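Local coordinates for protein dermonecrotic toxin (Pasteurella multocida, PDB 2EBF) that acts as a secreted mitogenic and dermonecrotic toxin that induces bone resorption and is associated with severe atrophic rhinitis in pigs, at residues F201-D209 / F305-F314; A61-Y72 / Q109-F118. All blocks are in the same frame, centred on the assembly; numbering follows the deposited sequence.

Contact 1: residues F201-D209 / F305-F314; sequences FPVKYVIED and FEQAFATRNF. With GLC (alpha-D-glucopyranose), chain B.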
loop_
_atom_site.group_PDB
_atom_site.type_symbol
_atom_site.label_atom_id
_atom_site.label_comp_id
_atom_site.label_asym_id
_atom_site.label_seq_id
_atom_site.Cartn_x
_atom_site.Cartn_y
_atom_site.Cartn_z
ATOM N N PHE A 201 15.916 -9.056 23.062
ATOM C CA PHE A 201 14.683 -8.902 22.291
ATOM C C PHE A 201 14.824 -7.748 21.289
ATOM O O PHE A 201 15.651 -6.860 21.501
ATOM C CB PHE A 201 13.468 -8.699 23.216
ATOM C CG PHE A 201 13.608 -7.551 24.193
ATOM C CD1 PHE A 201 13.328 -6.241 23.804
ATOM C CD2 PHE A 201 13.985 -7.788 25.513
ATOM C CE1 PHE A 201 13.445 -5.181 24.708
ATOM C CE2 PHE A 201 14.104 -6.735 26.424
ATOM C CZ PHE A 201 13.833 -5.430 26.020
ATOM N N PRO A 202 14.056 -7.783 20.176
ATOM C CA PRO A 202 13.992 -6.608 19.304
ATOM C C PRO A 202 13.406 -5.422 20.061
ATOM O O PRO A 202 12.327 -5.532 20.645
ATOM C CB PRO A 202 13.042 -7.043 18.178
ATOM C CG PRO A 202 13.055 -8.532 18.210
ATOM C CD PRO A 202 13.249 -8.900 19.649
ATOM N N VAL A 203 14.130 -4.307 20.064
ATOM C CA VAL A 203 13.682 -3.092 20.746
ATOM C C VAL A 203 12.831 -2.210 19.829
ATOM O O VAL A 203 13.186 -1.964 18.671
ATOM C CB VAL A 203 14.873 -2.271 21.303
ATOM C CG1 VAL A 203 14.379 -1.024 22.022
ATOM C CG2 VAL A 203 15.708 -3.113 22.255
ATOM N N LYS A 204 11.713 -1.736 20.370
ATOM C CA LYS A 204 10.830 -0.819 19.665
ATOM C C LYS A 204 10.972 0.604 20.207
ATOM O O LYS A 204 11.037 1.561 19.433
ATOM C CB LYS A 204 9.377 -1.296 19.763
ATOM C CG LYS A 204 9.136 -2.669 19.158
ATOM C CD LYS A 204 7.704 -3.132 19.378
ATOM C CE LYS A 204 7.518 -4.596 18.988
ATOM N NZ LYS A 204 7.549 -4.807 17.510
ATOM N N TYR A 205 11.033 0.732 21.534
ATOM C CA TYR A 205 11.101 2.037 22.188
ATOM C C TYR A 205 12.221 2.111 23.224
ATOM O O TYR A 205 12.538 1.123 23.893
ATOM C CB TYR A 205 9.757 2.407 22.826
ATOM C CG TYR A 205 8.543 1.963 22.020
ATOM C CD1 TYR A 205 7.867 0.788 22.345
ATOM C CD2 TYR A 205 8.085 2.709 20.928
ATOM C CE1 TYR A 205 6.763 0.358 21.611
ATOM C CE2 TYR A 205 6.970 2.291 20.181
ATOM C CZ TYR A 205 6.314 1.109 20.533
ATOM O OH TYR A 205 5.210 0.667 19.824
ATOM N N VAL A 206 12.833 3.285 23.327
ATOM C CA VAL A 206 13.845 3.532 24.347
ATOM C C VAL A 206 13.561 4.851 25.033
ATOM O O VAL A 206 13.340 5.870 24.374
ATOM C CB VAL A 206 15.287 3.536 23.774
ATOM C CG1 VAL A 206 16.313 3.871 24.864
ATOM C CG2 VAL A 206 15.626 2.200 23.155
ATOM N N ILE A 207 13.541 4.817 26.362
ATOM C CA ILE A 207 13.611 6.031 27.153
ATOM C C ILE A 207 15.078 6.150 27.568
ATOM O O ILE A 207 15.580 5.358 28.375
ATOM C CB ILE A 207 12.652 6.001 28.377
ATOM C CG1 ILE A 207 11.189 6.161 27.939
ATOM C CG2 ILE A 207 12.987 7.129 29.346
ATOM C CD1 ILE A 207 10.593 4.976 27.189
ATOM N N GLU A 208 15.764 7.125 26.975
ATOM C CA GLU A 208 17.214 7.256 27.097
ATOM C C GLU A 208 17.650 7.624 28.519
ATOM O O GLU A 208 18.589 7.040 29.054
ATOM C CB GLU A 208 17.735 8.282 26.080
ATOM C CG GLU A 208 19.243 8.499 26.115
ATOM C CD GLU A 208 19.772 9.267 24.914
ATOM O OE1 GLU A 208 18.980 9.944 24.226
ATOM O OE2 GLU A 208 20.993 9.195 24.659
ATOM N N ASP A 209 16.961 8.591 29.117
ATOM C CA ASP A 209 17.258 9.022 30.479
ATOM C C ASP A 209 16.061 8.781 31.391
ATOM O O ASP A 209 15.055 9.488 31.322
ATOM C CB ASP A 209 17.664 10.501 30.492
ATOM C CG ASP A 209 18.258 10.943 31.822
ATOM O OD1 ASP A 209 18.927 11.994 31.832
ATOM O OD2 ASP A 209 18.068 10.257 32.852
ATOM N N PHE A 305 3.215 8.694 20.821
ATOM C CA PHE A 305 3.976 7.702 21.592
ATOM C C PHE A 305 5.263 7.336 20.871
ATOM O O PHE A 305 6.357 7.362 21.453
ATOM C CB PHE A 305 3.134 6.449 21.869
ATOM C CG PHE A 305 3.794 5.463 22.797
ATOM C CD1 PHE A 305 3.542 5.501 24.175
ATOM C CD2 PHE A 305 4.662 4.493 22.301
ATOM C CE1 PHE A 305 4.149 4.589 25.038
ATOM C CE2 PHE A 305 5.275 3.583 23.153
ATOM C CZ PHE A 305 5.021 3.629 24.526
ATOM N N GLU A 306 5.126 7.000 19.591
ATOM C CA GLU A 306 6.273 6.644 18.768
ATOM C C GLU A 306 7.180 7.848 18.531
ATOM O O GLU A 306 8.399 7.717 18.561
ATOM C CB GLU A 306 5.808 6.040 17.443
ATOM C CG GLU A 306 5.045 4.724 17.613
ATOM C CD GLU A 306 3.544 4.911 17.793
ATOM O OE1 GLU A 306 3.073 6.068 17.848
ATOM O OE2 GLU A 306 2.834 3.887 17.866
ATOM N N GLN A 307 6.578 9.018 18.303
ATOM C CA GLN A 307 7.325 10.273 18.154
ATOM C C GLN A 307 8.279 10.503 19.327
ATOM O O GLN A 307 9.407 10.963 19.147
ATOM C CB GLN A 307 6.366 11.466 18.042
ATOM C CG GLN A 307 7.088 12.804 17.877
ATOM C CD GLN A 307 6.164 14.000 17.833
ATOM O OE1 GLN A 307 6.493 15.029 17.233
ATOM N NE2 GLN A 307 5.008 13.881 18.464
ATOM N N ALA A 308 7.815 10.158 20.526
ATOM C CA ALA A 308 8.558 10.386 21.756
ATOM C C ALA A 308 9.591 9.300 22.058
ATOM O O ALA A 308 10.699 9.610 22.513
ATOM C CB ALA A 308 7.582 10.527 22.934
ATOM N N PHE A 309 9.236 8.039 21.799
ATOM C CA PHE A 309 9.984 6.904 22.358
ATOM C C PHE A 309 10.587 5.902 21.373
ATOM O O PHE A 309 11.498 5.151 21.741
ATOM C CB PHE A 309 9.108 6.120 23.335
ATOM C CG PHE A 309 8.498 6.951 24.430
ATOM C CD1 PHE A 309 7.137 6.838 24.716
ATOM C CD2 PHE A 309 9.274 7.823 25.188
ATOM C CE1 PHE A 309 6.553 7.582 25.736
ATOM C CE2 PHE A 309 8.703 8.579 26.211
ATOM C CZ PHE A 309 7.340 8.457 26.490
ATOM N N ALA A 310 10.080 5.860 20.142
ATOM C CA ALA A 310 10.549 4.865 19.185
ATOM C C ALA A 310 12.041 5.026 18.913
ATOM O O ALA A 310 12.560 6.146 18.907
ATOM C CB ALA A 310 9.744 4.939 17.878
ATOM N N THR A 311 12.739 3.909 18.717
ATOM C CA THR A 311 14.059 3.977 18.116
ATOM C C THR A 311 13.862 4.472 16.692
ATOM O O THR A 311 12.816 4.214 16.096
ATOM C CB THR A 311 14.747 2.604 18.071
ATOM O OG1 THR A 311 16.067 2.750 17.534
ATOM C CG2 THR A 311 13.988 1.650 17.209
ATOM N N ARG A 312 14.848 5.174 16.144
ATOM C CA ARG A 312 14.716 5.667 14.768
ATOM C C ARG A 312 14.497 4.510 13.804
ATOM O O ARG A 312 13.774 4.637 12.819
ATOM C CB ARG A 312 15.922 6.507 14.341
ATOM C CG ARG A 312 15.885 6.929 12.859
ATOM C CD ARG A 312 14.541 7.554 12.452
ATOM N NE ARG A 312 14.597 8.994 12.572
ATOM C CZ ARG A 312 14.471 9.863 11.569
ATOM N NH1 ARG A 312 14.208 9.475 10.324
ATOM N NH2 ARG A 312 14.581 11.150 11.842
ATOM N N ASN A 313 15.108 3.373 14.111
ATOM C CA ASN A 313 14.983 2.188 13.285
ATOM C C ASN A 313 13.569 1.624 13.232
ATOM O O ASN A 313 13.075 1.271 12.158
ATOM C CB ASN A 313 15.938 1.118 13.791
ATOM C CG ASN A 313 16.923 0.696 12.742
ATOM O OD1 ASN A 313 16.775 -0.371 12.123
ATOM N ND2 ASN A 313 17.929 1.542 12.499
ATOM N N PHE A 314 12.933 1.520 14.401
ATOM C CA PHE A 314 11.558 1.044 14.505
ATOM C C PHE A 314 10.619 2.059 13.860
ATOM O O PHE A 314 9.689 1.690 13.147
ATOM C CB PHE A 314 11.175 0.818 15.974
ATOM C CG PHE A 314 9.748 0.393 16.176
ATOM C CD1 PHE A 314 9.326 -0.875 15.805
ATOM C CD2 PHE A 314 8.827 1.262 16.747
ATOM C CE1 PHE A 314 7.996 -1.275 15.998
ATOM C CE2 PHE A 314 7.497 0.874 16.938
ATOM C CZ PHE A 314 7.087 -0.395 16.564
HETATM C C1 GLC B . 16.560 12.628 17.587
HETATM C C2 GLC B . 17.894 12.099 18.124
HETATM C C3 GLC B . 19.041 12.509 17.196
HETATM C C4 GLC B . 18.762 12.071 15.753
HETATM C C5 GLC B . 17.373 12.527 15.271
HETATM C C6 GLC B . 16.999 11.913 13.916
HETATM O O1 GLC B . 16.553 14.056 17.658
HETATM O O2 GLC B . 18.141 12.570 19.460
HETATM O O3 GLC B . 20.259 11.910 17.649
HETATM O O4 GLC B . 19.797 12.557 14.894
HETATM O O5 GLC B . 16.351 12.198 16.226
HETATM O O6 GLC B . 16.790 10.492 14.010
HETATM O O HOH W 1 4.244 1.652 17.741
#
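The Y205 ring takes the edge of F305 on one face, F305 CE2 lying over its centre, in a T-shaped pair with planes 86° apart; the opposite face is backed by CB of its neighbour K204. F314 approaches the tyrosine obliquely, with F314 CE2 3.6 Å from Y205 CE2, and Y205, F305 and F314 form an aromatic cluster. F314 has CG anti to the backbone N (chi1 177°), which lays its face against the lysine side chain, K204 CB 3.8 Å from the F314 centroid and almost on the ring normal. I207 CD1 makes an off-centre CH-pi contact with F309.

Two backbone bonds flank the Y205–A310 bridge: V206 N to F309 O, 2.8 Å, and T311 N to K204 O, 3.0 Å. The phenol oxygen is hydrogen-bonded to Y267 N, and a water links it with E306 OE2. R312, part of a glycan-binding pocket, has NE 3.0 Å from O6 of a bound glucose, and its NH2 forms a salt bridge with E100.

Strand 205-207 edges a three-stranded antiparallel sheet, with a classic bulge at K204 and Y205 opposite I263 of strand 260-263; the junction of helices 305-309 and 312-333 meets it, and helix 288-300 packs against I207 and F309.

Contact 2: residues A61-Y72 / Q109-F118; sequences ASVIGKPIGESY and QPSSERLNAF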
loop_
_atom_site.group_PDB
_atom_site.type_symbol
_atom_site.label_atom_id
_atom_site.label_comp_id
_atom_site.label_asym_id
_atom_site.label_seq_id
_atom_site.Cartn_x
_atom_site.Cartn_y
_atom_site.Cartn_z
ATOM N N ALA A 61 32.304 23.871 1.698
ATOM C CA ALA A 61 31.872 23.863 3.093
ATOM C C ALA A 61 33.035 23.905 4.086
ATOM O O ALA A 61 32.834 23.706 5.288
ATOM C CB ALA A 61 30.997 22.659 3.364
ATOM N N SER A 62 34.242 24.152 3.589
ATOM C CA SER A 62 35.410 24.206 4.464
ATOM C C SER A 62 35.398 25.462 5.333
ATOM O O SER A 62 35.004 26.544 4.884
ATOM C CB SER A 62 36.715 24.111 3.669
ATOM O OG SER A 62 37.014 25.331 3.031
ATOM N N VAL A 63 35.815 25.289 6.584
ATOM C CA VAL A 63 35.987 26.391 7.526
ATOM C C VAL A 63 37.412 26.317 8.080
ATOM O O VAL A 63 37.813 25.295 8.651
ATOM C CB VAL A 63 34.965 26.316 8.685
ATOM C CG1 VAL A 63 35.063 27.556 9.575
ATOM C CG2 VAL A 63 33.544 26.139 8.149
ATOM N N ILE A 64 38.163 27.404 7.909
ATOM C CA ILE A 64 39.618 27.435 8.167
ATOM C C ILE A 64 40.087 26.758 9.469
ATOM O O ILE A 64 40.970 25.895 9.435
ATOM C CB ILE A 64 40.197 28.879 8.029
ATOM C CG1 ILE A 64 40.216 29.303 6.552
ATOM C CG2 ILE A 64 41.608 28.972 8.623
ATOM C CD1 ILE A 64 40.448 30.798 6.311
ATOM N N GLY A 65 39.501 27.134 10.601
ATOM C CA GLY A 65 39.954 26.613 11.891
ATOM C C GLY A 65 39.147 25.446 12.428
ATOM O O GLY A 65 39.497 24.865 13.458
ATOM N N LYS A 66 38.073 25.096 11.721
ATOM C CA LYS A 66 37.103 24.107 12.184
ATOM C C LYS A 66 37.382 22.713 11.605
ATOM O O LYS A 66 37.352 22.531 10.383
ATOM C CB LYS A 66 35.692 24.565 11.806
ATOM C CG LYS A 66 34.564 23.911 12.584
ATOM C CD LYS A 66 33.214 24.454 12.129
ATOM C CE LYS A 66 32.068 23.862 12.945
ATOM N NZ LYS A 66 30.734 24.274 12.410
ATOM N N PRO A 67 37.663 21.725 12.479
ATOM C CA PRO A 67 37.785 20.345 12.008
ATOM C C PRO A 67 36.422 19.748 11.636
ATOM O O PRO A 67 35.379 20.269 12.048
ATOM C CB PRO A 67 38.387 19.610 13.210
ATOM C CG PRO A 67 37.981 20.418 14.394
ATOM C CD PRO A 67 37.900 21.844 13.931
ATOM N N ILE A 68 36.440 18.671 10.857
ATOM C CA ILE A 68 35.213 18.007 10.427
ATOM C C ILE A 68 34.566 17.242 11.588
ATOM O O ILE A 68 35.107 16.240 12.069
ATOM C CB ILE A 68 35.463 17.090 9.188
ATOM C CG1 ILE A 68 35.906 17.942 7.989
ATOM C CG2 ILE A 68 34.222 16.234 8.860
ATOM C CD1 ILE A 68 36.261 17.157 6.730
ATOM N N GLY A 69 33.411 17.740 12.031
ATOM C CA GLY A 69 32.623 17.098 13.086
ATOM C C GLY A 69 31.843 15.891 12.589
ATOM O O GLY A 69 31.881 15.563 11.403
ATOM N N GLU A 70 31.134 15.232 13.499
ATOM C CA GLU A 70 30.415 13.999 13.186
ATOM C C GLU A 70 29.254 14.213 12.203
ATOM O O GLU A 70 29.036 13.396 11.304
ATOM C CB GLU A 70 29.920 13.339 14.478
ATOM C CG GLU A 70 29.226 11.985 14.300
ATOM C CD GLU A 70 30.085 10.929 13.603
ATOM O OE1 GLU A 70 29.527 10.170 12.776
ATOM O OE2 GLU A 70 31.304 10.852 13.879
ATOM N N SER A 71 28.517 15.305 12.386
ATOM C CA SER A 71 27.387 15.642 11.514
ATOM C C SER A 71 27.850 15.830 10.073
ATOM O O SER A 71 27.263 15.272 9.146
ATOM C CB SER A 71 26.687 16.902 12.011
ATOM O OG SER A 71 25.982 16.636 13.209
ATOM N N TYR A 72 28.914 16.606 9.908
ATOM C CA TYR A 72 29.490 16.894 8.596
ATOM C C TYR A 72 30.058 15.631 7.946
ATOM O O TYR A 72 29.835 15.387 6.757
ATOM C CB TYR A 72 30.552 17.989 8.736
ATOM C CG TYR A 72 31.202 18.481 7.447
ATOM C CD1 TYR A 72 32.461 19.083 7.478
ATOM C CD2 TYR A 72 30.572 18.340 6.210
ATOM C CE1 TYR A 72 33.071 19.549 6.303
ATOM C CE2 TYR A 72 31.168 18.802 5.039
ATOM C CZ TYR A 72 32.412 19.402 5.089
ATOM O OH TYR A 72 32.998 19.842 3.925
ATOM N N GLN A 109 22.527 23.767 14.129
ATOM C CA GLN A 109 23.610 24.755 14.009
ATOM C C GLN A 109 23.242 25.923 13.091
ATOM O O GLN A 109 23.808 26.052 12.003
ATOM C CB GLN A 109 24.899 24.100 13.495
ATOM C CG GLN A 109 25.412 22.932 14.322
ATOM C CD GLN A 109 26.871 22.627 14.042
ATOM O OE1 GLN A 109 27.694 23.535 13.905
ATOM N NE2 GLN A 109 27.200 21.344 13.957
ATOM N N PRO A 110 22.305 26.790 13.522
ATOM C CA PRO A 110 21.836 27.877 12.642
ATOM C C PRO A 110 22.890 28.927 12.272
ATOM O O PRO A 110 22.696 29.680 11.313
ATOM C CB PRO A 110 20.700 28.521 13.447
ATOM C CG PRO A 110 20.982 28.167 14.857
ATOM C CD PRO A 110 21.622 26.812 14.829
ATOM N N SER A 111 23.990 28.977 13.018
ATOM C CA SER A 111 25.043 29.951 12.753
ATOM C C SER A 111 26.265 29.313 12.090
ATOM O O SER A 111 27.309 29.956 11.948
ATOM C CB SER A 111 25.450 30.661 14.045
ATOM O OG SER A 111 26.202 29.792 14.878
ATOM N N SER A 112 26.135 28.054 11.681
ATOM C CA SER A 112 27.249 27.369 11.054
ATOM C C SER A 112 27.600 28.051 9.747
ATOM O O SER A 112 26.729 28.371 8.934
ATOM C CB SER A 112 26.957 25.889 10.823
ATOM O OG SER A 112 28.034 25.284 10.126
ATOM N N GLU A 113 28.893 28.287 9.569
ATOM C CA GLU A 113 29.413 28.870 8.344
ATOM C C GLU A 113 29.408 27.866 7.173
ATOM O O GLU A 113 29.723 28.228 6.042
ATOM C CB GLU A 113 30.799 29.487 8.592
ATOM C CG GLU A 113 31.780 28.618 9.400
ATOM C CD GLU A 113 31.588 28.644 10.931
ATOM O OE1 GLU A 113 32.329 29.398 11.620
ATOM O OE2 GLU A 113 30.726 27.891 11.451
ATOM N N ARG A 114 29.032 26.614 7.449
ATOM C CA ARG A 114 28.871 25.589 6.403
ATOM C C ARG A 114 27.494 25.641 5.745
ATOM O O ARG A 114 27.255 24.967 4.742
ATOM C CB ARG A 114 29.063 24.188 6.976
ATOM C CG ARG A 114 30.388 23.941 7.660
ATOM C CD ARG A 114 30.591 22.449 7.796
ATOM N NE ARG A 114 31.493 22.071 8.878
ATOM C CZ ARG A 114 32.824 22.154 8.836
ATOM N NH1 ARG A 114 33.447 22.635 7.764
ATOM N NH2 ARG A 114 33.537 21.759 9.882
ATOM N N LEU A 115 26.589 26.431 6.313
ATOM C CA LEU A 115 25.194 26.445 5.870
ATOM C C LEU A 115 24.937 26.910 4.439
ATOM O O LEU A 115 24.042 26.383 3.782
ATOM C CB LEU A 115 24.305 27.211 6.856
ATOM C CG LEU A 115 23.754 26.349 7.990
ATOM C CD1 LEU A 115 22.897 27.191 8.932
ATOM C CD2 LEU A 115 22.950 25.178 7.437
ATOM N N ASN A 116 25.697 27.886 3.947
ATOM C CA ASN A 116 25.568 28.288 2.543
ATOM C C ASN A 116 25.746 27.098 1.591
ATOM O O ASN A 116 24.939 26.898 0.676
ATOM C CB ASN A 116 26.560 29.405 2.180
ATOM C CG ASN A 116 26.078 30.785 2.595
ATOM O OD1 ASN A 116 25.007 30.940 3.188
ATOM N ND2 ASN A 116 26.876 31.802 2.282
ATOM N N ALA A 117 26.802 26.316 1.819
ATOM C CA ALA A 117 27.095 25.125 1.009
ATOM C C ALA A 117 26.001 24.061 1.156
ATOM O O ALA A 117 25.573 23.469 0.165
ATOM C CB ALA A 117 28.456 24.538 1.396
ATOM N N PHE A 118 25.552 23.828 2.388
ATOM C CA PHE A 118 24.569 22.774 2.665
ATOM C C PHE A 118 23.208 23.103 2.046
ATOM O O PHE A 118 22.537 22.230 1.487
ATOM C CB PHE A 118 24.440 22.524 4.174
ATOM C CG PHE A 118 25.621 21.789 4.787
ATOM C CD1 PHE A 118 25.601 21.417 6.126
ATOM C CD2 PHE A 118 26.744 21.459 4.023
ATOM C CE1 PHE A 118 26.685 20.742 6.708
ATOM C CE2 PHE A 118 27.825 20.779 4.597
ATOM C CZ PHE A 118 27.793 20.423 5.942
HETATM O O HOH W 2 36.259 22.787 7.769
#
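R114 NH1 is held by two partners: it donates to A61 O at 2.8 Å, with the acceptor in the guanidinium plane, and to a water that also accepts from V63 N and donates to K66 O. This water ties the arginine to both ends of the type I turn V63–K66. P67 O also lies near the guanidinium plane, 3.2 Å from R114 NH2, but at a poor angle for a bond.

Y72 CD1 sits over the centre of the guanidinium on one face, the two planes 27° apart, and K66 CD covers the other face, 3.5 Å from R114 NH2. Chi1 of Y72, -176°, sets CG anti to the backbone N and brings the ring over the arginine, whose CD makes a CH-pi contact with it. K66 extends fully past R114; its NZ makes a long salt bridge to E113 OE2, 3.7 Å, and a weak hydrogen bond to Q109 OE1. These acceptors probably offset the closeness of K66 NZ to R114 NE, 4.2 Å. A61 CB meets A117 CB at 3.7 Å.

S112 OG accepts from R114 N, a capping bond at the turn into helix 115-129, and is also bonded to Y105 OH of helix 88-108. Within the membrane localization region, the contact joins the loop between helices 54-60 and 70-84 to the connection between helices 88-108 and 115-129, with F118 packed against Y72, L57 and I75.

How the contacts relate
Both segments of contact 2 precede those of contact 1 in the sequence. Their centres are about 30 Å apart and their nearest atoms about 13 Å. Contact 2 joins loops at the ends of helices in the Membrane Localization Domain, whereas contact 1 belongs to the C2 region and joins a small antiparallel sheet to a helical turn. They share no helix or strand, yet helix 88-108, which carries both Y105 beside contact 2 and E100 beside contact 1, spans the gap. Contact 2 thus shapes one end of the helices at the start of this C-terminal fragment of the toxin, a domain probably concerned with membrane localization, while contact 1 lies near its junction with the C2 region.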